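Local coordinates for protein adenylate isopentenyltransferase (Humulus lupulus, PDB 3A8T) that transfers an isopentenyl group from dimethylallyl diphosphate to ATP, ADP or AMP in the biosynthesis of cytokinins, at residues A[42-47]-A[141-146]; A[177-182]-A[285-290]. All coordinates share one frame; numbering follows the deposited sequence.

Contact 1: residues A[42-47]-A[141-146]; sequences LLVLMG and SFIHAL. With ATP (adenosine-5'-triphosphate), chain B.
Ile143 reaches from helix 140-147 onto strand 41-46 with both of its branches. The ethyl arm ends in CD1, which lies 4.0 Å from CG of Met46, while the methyl branch CG2 comes up to Val44, 4.4 Å from Val44 CG1. Chi1 of -67° points the ethyl arm (Ile143 CG1) anti to the carbonyl carbon and the CG2 methyl anti to the backbone N, which puts CD1 at Met46 and CG2 at Val44. The Met46 chain slants across the isoleucine, and its methylene, rather than its sulfur, makes the closest approach. All three residues are buried, yet the contact is light: 132 Å² in total, with CA atoms of Val44 and Ile143 8.5 Å apart. Phe177 of the adjacent strand also packs on Val44 and Met46.

Strand 41-46 is a central strand of the parallel sheet and leads into the ATP-binding P-loop, which opens with Gly47; this is the strand-loop-helix arrangement of P-loop proteins. Helix 140-147 packs on one face of that strand, and its N-terminal turn lies at the triphosphate.

Polar contacts belong to this first turn, where Ser141 grips the beta phosphate twice. Its backbone N donates to O1B of ATP over 3.2 Å, somewhat bent at 149°, and its OG donates to O2B of ATP over 2.7 Å. With chi1 at 79°, OG sits between the backbone N and the carbonyl carbon, from where hydroxyl and amide can serve two oxygens of one phosphate. Ser139 OG and Lys73 NZ bind the same nucleotide.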
loop_
_atom_site.group_PDB
_atom_site.type_symbol
_atom_site.label_atom_id
_atom_site.label_comp_id
_atom_site.label_asym_id
_atom_site.label_seq_id
_atom_site.Cartn_x
_atom_site.Cartn_y
_atom_site.Cartn_z
ATOM N N LEU A 42 0.225 0.427 20.324
ATOM C CA LEU A 42 0.379 0.168 18.934
ATOM C C LEU A 42 0.402 1.448 18.113
ATOM O O LEU A 42 -0.501 2.266 18.172
ATOM C CB LEU A 42 -0.743 -0.753 18.429
ATOM C CG LEU A 42 -0.748 -0.976 16.900
ATOM C CD1 LEU A 42 0.463 -1.823 16.405
ATOM C CD2 LEU A 42 -2.077 -1.575 16.541
ATOM N N LEU A 43 1.459 1.620 17.344
ATOM C CA LEU A 43 1.559 2.791 16.502
ATOM C C LEU A 43 0.894 2.436 15.184
ATOM O O LEU A 43 1.135 1.345 14.644
ATOM C CB LEU A 43 3.018 3.153 16.285
ATOM C CG LEU A 43 3.339 4.406 15.479
ATOM C CD1 LEU A 43 2.605 5.648 16.069
ATOM C CD2 LEU A 43 4.862 4.566 15.513
ATOM N N VAL A 44 0.053 3.331 14.686
ATOM C CA VAL A 44 -0.646 3.079 13.445
ATOM C C VAL A 44 -0.318 4.141 12.411
ATOM O O VAL A 44 -0.551 5.298 12.626
ATOM C CB VAL A 44 -2.175 3.020 13.699
ATOM C CG1 VAL A 44 -2.940 2.756 12.368
ATOM C CG2 VAL A 44 -2.460 1.960 14.763
ATOM N N LEU A 45 0.268 3.735 11.297
ATOM C CA LEU A 45 0.636 4.681 10.258
ATOM C C LEU A 45 -0.386 4.551 9.165
ATOM O O LEU A 45 -0.462 3.504 8.519
ATOM C CB LEU A 45 2.066 4.436 9.699
ATOM C CG LEU A 45 3.256 4.400 10.694
ATOM C CD1 LEU A 45 4.530 4.642 9.975
ATOM C CD2 LEU A 45 3.063 5.361 11.841
ATOM N N MET A 46 -1.161 5.622 8.987
ATOM C CA MET A 46 -2.244 5.727 8.027
ATOM C C MET A 46 -2.095 6.756 6.898
ATOM O O MET A 46 -1.334 7.734 6.985
ATOM C CB MET A 46 -3.534 6.045 8.763
ATOM C CG MET A 46 -4.193 4.848 9.423
ATOM S SD MET A 46 -5.741 5.348 10.257
ATOM C CE MET A 46 -5.103 6.806 10.854
ATOM N N GLY A 47 -2.865 6.528 5.843
ATOM C CA GLY A 47 -2.844 7.405 4.698
ATOM C C GLY A 47 -3.134 6.644 3.408
ATOM O O GLY A 47 -3.075 5.401 3.347
ATOM N N SER A 141 -10.159 -1.539 5.949
ATOM C CA SER A 141 -10.908 -2.701 6.390
ATOM C C SER A 141 -10.016 -3.619 7.266
ATOM O O SER A 141 -10.518 -4.292 8.187
ATOM C CB SER A 141 -11.440 -3.499 5.199
ATOM O OG SER A 141 -10.445 -4.339 4.596
ATOM N N PHE A 142 -8.715 -3.673 6.987
ATOM C CA PHE A 142 -7.810 -4.492 7.787
ATOM C C PHE A 142 -7.453 -3.759 9.057
ATOM O O PHE A 142 -7.388 -4.360 10.118
ATOM C CB PHE A 142 -6.524 -4.858 7.015
ATOM C CG PHE A 142 -6.635 -6.140 6.187
ATOM C CD1 PHE A 142 -7.878 -6.695 5.874
ATOM C CD2 PHE A 142 -5.490 -6.801 5.733
ATOM C CE1 PHE A 142 -7.972 -7.888 5.135
ATOM C CE2 PHE A 142 -5.600 -7.981 4.992
ATOM C CZ PHE A 142 -6.837 -8.515 4.705
ATOM N N ILE A 143 -7.221 -2.462 8.958
ATOM C CA ILE A 143 -6.895 -1.698 10.140
ATOM C C ILE A 143 -8.052 -1.780 11.152
ATOM O O ILE A 143 -7.838 -2.014 12.340
ATOM C CB ILE A 143 -6.645 -0.241 9.801
ATOM C CG1 ILE A 143 -5.369 -0.092 8.954
ATOM C CG2 ILE A 143 -6.505 0.553 11.070
ATOM C CD1 ILE A 143 -5.289 1.237 8.131
ATOM N N HIS A 144 -9.273 -1.579 10.689
ATOM C CA HIS A 144 -10.455 -1.647 11.566
ATOM C C HIS A 144 -10.707 -3.037 12.159
ATOM O O HIS A 144 -10.908 -3.180 13.359
ATOM C CB HIS A 144 -11.700 -1.120 10.809
ATOM C CG HIS A 144 -12.995 -1.696 11.280
ATOM N ND1 HIS A 144 -13.466 -2.925 10.847
ATOM C CD2 HIS A 144 -13.908 -1.239 12.166
ATOM C CE1 HIS A 144 -14.607 -3.202 11.448
ATOM N NE2 HIS A 144 -14.897 -2.197 12.254
ATOM N N ALA A 145 -10.688 -4.066 11.328
ATOM C CA ALA A 145 -10.895 -5.413 11.821
ATOM C C ALA A 145 -9.933 -5.705 12.973
ATOM O O ALA A 145 -10.341 -6.238 14.007
ATOM C CB ALA A 145 -10.674 -6.427 10.712
ATOM N N LEU A 146 -8.668 -5.346 12.786
ATOM C CA LEU A 146 -7.663 -5.601 13.790
ATOM C C LEU A 146 -7.805 -4.810 15.069
ATOM O O LEU A 146 -7.673 -5.375 16.138
ATOM C CB LEU A 146 -6.262 -5.352 13.235
ATOM C CG LEU A 146 -5.148 -5.370 14.299
ATOM C CD1 LEU A 146 -4.911 -6.814 14.776
ATOM C CD2 LEU A 146 -3.885 -4.830 13.720
HETATM P PG ATP B . -12.312 -2.248 0.018
HETATM O O1G ATP B . -12.783 -3.097 1.157
HETATM O O2G ATP B . -12.133 -3.222 -1.277
HETATM O O3G ATP B . -13.411 -1.120 -0.340
HETATM P PB ATP B . -10.170 -1.857 1.706
HETATM O O1B ATP B . -10.496 -0.986 2.793
HETATM O O2B ATP B . -10.592 -3.300 2.096
HETATM O O3B ATP B . -10.908 -1.417 0.360
HETATM P PA ATP B . -7.885 -0.986 0.302
HETATM O O1A ATP B . -8.463 0.332 0.088
HETATM O O2A ATP B . -6.328 -0.750 0.697
HETATM O O3A ATP B . -8.554 -1.853 1.536
HETATM O "O5'" ATP B . -7.810 -1.866 -1.064
HETATM C "C5'" ATP B . -8.960 -1.773 -1.858
HETATM C "C4'" ATP B . -8.546 -2.157 -3.265
HETATM O "O4'" ATP B . -7.521 -1.259 -3.706
HETATM C "C3'" ATP B . -7.909 -3.563 -3.392
HETATM O "O3'" ATP B . -8.910 -4.560 -3.579
HETATM C "C2'" ATP B . -6.978 -3.391 -4.604
HETATM O "O2'" ATP B . -7.677 -3.603 -5.781
HETATM C "C1'" ATP B . -6.503 -1.959 -4.524
HETATM N N9 ATP B . -5.164 -1.885 -3.875
HETATM C C8 ATP B . -4.903 -1.616 -2.533
HETATM N N7 ATP B . -3.616 -1.731 -2.278
HETATM C C5 ATP B . -2.962 -2.074 -3.423
HETATM C C6 ATP B . -1.589 -2.352 -3.804
HETATM N N6 ATP B . -0.552 -2.310 -2.906
HETATM N N1 ATP B . -1.342 -2.667 -5.093
HETATM C C2 ATP B . -2.314 -2.722 -5.994
HETATM N N3 ATP B . -3.592 -2.479 -5.695
HETATM C C4 ATP B . -3.966 -2.164 -4.465
#

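Contact 2: residues A[177-182]-A[285-290]; sequences FLWVDV and KILRLK. With ATP (adenosine-5'-triphosphate), chain B.
The end of helix 257-289 lies over strand 174-181 of this P-loop protein's parallel sheet, next to the strand that leads into the P-loop, closest in backbone at Trp179 and Ile286, whose CA atoms are 8.7 Å apart. From the strand side the contact is the work of one residue, Trp179, whose indole stands out from the sheet to meet two residues near the helix end and Lys290 just beyond it. Its chi1 of 164° turns CG away from the backbone N and carries the ring out toward the helix.

Ile286 is the main partner. Its CG2 methyl is set over one face of the indole, 3.8 Å from the centroid of the five-membered ring and 15° off the ring normal, a CH-pi contact; the nearest single atom is Trp179 CE2, at 3.7 Å from Ile286 CG2. The other arm of the isoleucine brings CD1 to 4.0 Å from Trp179 NE1. On the opposite face lies CB of Asp181, from the same strand, offset toward the rim, so the ring is sandwiched between aliphatic groups.

At the six-membered ring the approach is oblique. Leu287 slants across with CD2 4.0 Å from Trp179 CH2, and the aliphatic stem of the extended Lys290 passes with CD 4.3 Å from Trp179 CZ3. Both residues are exposed, whereas Trp179 and Ile286 are buried.

One residue before Ile286, Lys285 takes a different course: its chain bends and brings NZ to 3.5 Å from O3G of ATP, where its positive charge probably offsets part of the negative charge of the gamma phosphate. The chemistry thus divides at the helix end, with apolar and CH-pi packing holding it to the sheet and a lysine directed to the triphosphate.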
loop_
_atom_site.group_PDB
_atom_site.type_symbol
_atom_site.label_atom_id
_atom_site.label_comp_id
_atom_site.label_asym_id
_atom_site.label_seq_id
_atom_site.Cartn_x
_atom_site.Cartn_y
_atom_site.Cartn_z
ATOM N N PHE A 177 -2.080 7.291 16.165
ATOM C CA PHE A 177 -2.357 7.269 14.750
ATOM C C PHE A 177 -1.622 8.361 14.035
ATOM O O PHE A 177 -1.892 9.515 14.278
ATOM C CB PHE A 177 -3.841 7.532 14.493
ATOM C CG PHE A 177 -4.769 6.523 15.075
ATOM C CD1 PHE A 177 -4.964 5.295 14.456
ATOM C CD2 PHE A 177 -5.489 6.808 16.235
ATOM C CE1 PHE A 177 -5.862 4.356 14.979
ATOM C CE2 PHE A 177 -6.391 5.879 16.775
ATOM C CZ PHE A 177 -6.574 4.652 16.144
ATOM N N LEU A 178 -0.686 8.027 13.163
ATOM C CA LEU A 178 -0.029 9.066 12.387
ATOM C C LEU A 178 -0.699 8.947 11.018
ATOM O O LEU A 178 -0.763 7.850 10.452
ATOM C CB LEU A 178 1.458 8.819 12.229
ATOM C CG LEU A 178 2.266 8.789 13.523
ATOM C CD1 LEU A 178 3.746 8.572 13.250
ATOM C CD2 LEU A 178 2.033 10.092 14.243
ATOM N N TRP A 179 -1.223 10.057 10.525
ATOM C CA TRP A 179 -1.870 10.087 9.230
ATOM C C TRP A 179 -1.025 10.990 8.316
ATOM O O TRP A 179 -0.898 12.192 8.570
ATOM C CB TRP A 179 -3.316 10.607 9.367
ATOM C CG TRP A 179 -3.980 11.034 8.094
ATOM C CD1 TRP A 179 -3.830 10.476 6.853
ATOM C CD2 TRP A 179 -4.957 12.066 7.941
ATOM N NE1 TRP A 179 -4.653 11.105 5.941
ATOM C CE2 TRP A 179 -5.351 12.080 6.584
ATOM C CE3 TRP A 179 -5.531 12.993 8.820
ATOM C CZ2 TRP A 179 -6.292 12.976 6.088
ATOM C CZ3 TRP A 179 -6.468 13.895 8.323
ATOM C CH2 TRP A 179 -6.842 13.883 6.973
ATOM N N VAL A 180 -0.417 10.387 7.282
ATOM C CA VAL A 180 0.402 11.134 6.334
ATOM C C VAL A 180 -0.507 11.605 5.217
ATOM O O VAL A 180 -1.066 10.816 4.485
ATOM C CB VAL A 180 1.601 10.278 5.751
ATOM C CG1 VAL A 180 2.478 11.135 4.876
ATOM C CG2 VAL A 180 2.444 9.741 6.890
ATOM N N ASP A 181 -0.668 12.909 5.113
ATOM C CA ASP A 181 -1.553 13.467 4.130
ATOM C C ASP A 181 -0.787 14.220 3.025
ATOM O O ASP A 181 0.281 14.803 3.237
ATOM C CB ASP A 181 -2.555 14.355 4.892
ATOM C CG ASP A 181 -3.645 14.971 4.001
ATOM O OD1 ASP A 181 -4.346 14.247 3.230
ATOM O OD2 ASP A 181 -3.814 16.202 4.108
ATOM N N VAL A 182 -1.353 14.172 1.828
ATOM C CA VAL A 182 -0.786 14.822 0.671
ATOM C C VAL A 182 -1.940 15.491 -0.082
ATOM O O VAL A 182 -3.024 14.924 -0.181
ATOM C CB VAL A 182 -0.132 13.766 -0.226
ATOM C CG1 VAL A 182 0.424 14.386 -1.484
ATOM C CG2 VAL A 182 0.980 13.092 0.556
ATOM N N LYS A 285 -12.516 7.822 3.289
ATOM C CA LYS A 285 -12.642 6.798 4.292
ATOM C C LYS A 285 -11.868 7.256 5.553
ATOM O O LYS A 285 -12.368 7.186 6.691
ATOM C CB LYS A 285 -12.062 5.545 3.681
ATOM C CG LYS A 285 -12.272 4.232 4.394
ATOM C CD LYS A 285 -11.927 3.105 3.434
ATOM C CE LYS A 285 -12.858 3.154 2.230
ATOM N NZ LYS A 285 -12.897 1.866 1.464
ATOM N N ILE A 286 -10.652 7.746 5.371
ATOM C CA ILE A 286 -9.902 8.218 6.526
ATOM C C ILE A 286 -10.632 9.376 7.190
ATOM O O ILE A 286 -10.720 9.458 8.407
ATOM C CB ILE A 286 -8.476 8.657 6.151
ATOM C CG1 ILE A 286 -7.647 7.416 5.818
ATOM C CG2 ILE A 286 -7.864 9.452 7.307
ATOM C CD1 ILE A 286 -6.453 7.656 4.929
ATOM N N LEU A 287 -11.168 10.265 6.381
ATOM C CA LEU A 287 -11.911 11.373 6.913
ATOM C C LEU A 287 -13.080 10.867 7.772
ATOM O O LEU A 287 -13.434 11.503 8.743
ATOM C CB LEU A 287 -12.393 12.275 5.767
ATOM C CG LEU A 287 -11.222 13.048 5.143
ATOM C CD1 LEU A 287 -11.648 13.688 3.851
ATOM C CD2 LEU A 287 -10.702 14.112 6.122
ATOM N N ARG A 288 -13.654 9.719 7.456
ATOM C CA ARG A 288 -14.760 9.224 8.268
ATOM C C ARG A 288 -14.337 8.663 9.636
ATOM O O ARG A 288 -15.150 8.598 10.542
ATOM C CB ARG A 288 -15.579 8.147 7.502
ATOM C CG ARG A 288 -16.741 8.669 6.612
ATOM C CD ARG A 288 -16.332 9.855 5.689
ATOM N NE ARG A 288 -16.699 9.624 4.277
ATOM C CZ ARG A 288 -16.434 10.432 3.243
ATOM N NH1 ARG A 288 -15.788 11.586 3.393
ATOM N NH2 ARG A 288 -16.810 10.051 2.030
ATOM N N LEU A 289 -13.087 8.246 9.796
ATOM C CA LEU A 289 -12.654 7.721 11.084
ATOM C C LEU A 289 -12.323 8.896 11.954
ATOM O O LEU A 289 -12.180 8.771 13.178
ATOM C CB LEU A 289 -11.429 6.863 10.951
ATOM C CG LEU A 289 -11.568 5.879 9.827
ATOM C CD1 LEU A 289 -10.818 6.440 8.677
ATOM C CD2 LEU A 289 -11.018 4.550 10.201
ATOM N N LYS A 290 -12.222 10.034 11.278
ATOM C CA LYS A 290 -11.936 11.315 11.866
ATOM C C LYS A 290 -13.304 11.971 12.052
ATOM O O LYS A 290 -13.473 13.189 11.873
ATOM C CB LYS A 290 -11.096 12.141 10.885
ATOM C CG LYS A 290 -10.316 13.268 11.536
ATOM C CD LYS A 290 -10.072 14.397 10.578
ATOM C CE LYS A 290 -9.469 15.576 11.316
ATOM N NZ LYS A 290 -9.236 16.787 10.425
HETATM P PG ATP B . -12.312 -2.248 0.018
HETATM O O1G ATP B . -12.783 -3.097 1.157
HETATM O O2G ATP B . -12.133 -3.222 -1.277
HETATM O O3G ATP B . -13.411 -1.120 -0.340
HETATM P PB ATP B . -10.170 -1.857 1.706
HETATM O O1B ATP B . -10.496 -0.986 2.793
HETATM O O2B ATP B . -10.592 -3.300 2.096
HETATM O O3B ATP B . -10.908 -1.417 0.360
HETATM P PA ATP B . -7.885 -0.986 0.302
HETATM O O1A ATP B . -8.463 0.332 0.088
HETATM O O2A ATP B . -6.328 -0.750 0.697
HETATM O O3A ATP B . -8.554 -1.853 1.536
HETATM O "O5'" ATP B . -7.810 -1.866 -1.064
HETATM C "C5'" ATP B . -8.960 -1.773 -1.858
HETATM C "C4'" ATP B . -8.546 -2.157 -3.265
HETATM O "O4'" ATP B . -7.521 -1.259 -3.706
HETATM C "C3'" ATP B . -7.909 -3.563 -3.392
HETATM O "O3'" ATP B . -8.910 -4.560 -3.579
HETATM C "C2'" ATP B . -6.978 -3.391 -4.604
HETATM O "O2'" ATP B . -7.677 -3.603 -5.781
HETATM C "C1'" ATP B . -6.503 -1.959 -4.524
HETATM N N9 ATP B . -5.164 -1.885 -3.875
HETATM C C8 ATP B . -4.903 -1.616 -2.533
HETATM N N7 ATP B . -3.616 -1.731 -2.278
HETATM C C5 ATP B . -2.962 -2.074 -3.423
HETATM C C6 ATP B . -1.589 -2.352 -3.804
HETATM N N6 ATP B . -0.552 -2.310 -2.906
HETATM N N1 ATP B . -1.342 -2.667 -5.093
HETATM C C2 ATP B . -2.314 -2.722 -5.994
HETATM N N3 ATP B . -3.592 -2.479 -5.695
HETATM C C4 ATP B . -3.966 -2.164 -4.465
#

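How the contacts relate
Contacts 1 and 2 sit on adjacent parallel strands of one sheet, their centres 10 Å apart. Probable backbone hydrogen bonds join the strands: Met46 N to Leu178 O at 2.7 Å and Leu178 N to Val44 O at 2.8 Å. Leu45 CD2 also packs on Leu178 CD1, at 3.6 Å. The helix of contact 2 reaches back to contact 1, with Ile286 CD1 3.6 Å from CA of Gly47 at the start of the P-loop. Two helix ends thus approach the ATP triphosphate from distant parts of the chain, the N-terminal end of helix 140-147 and the C-terminal end of helix 257-289, and Asn140 links them by touching both Lys285 and Ile286.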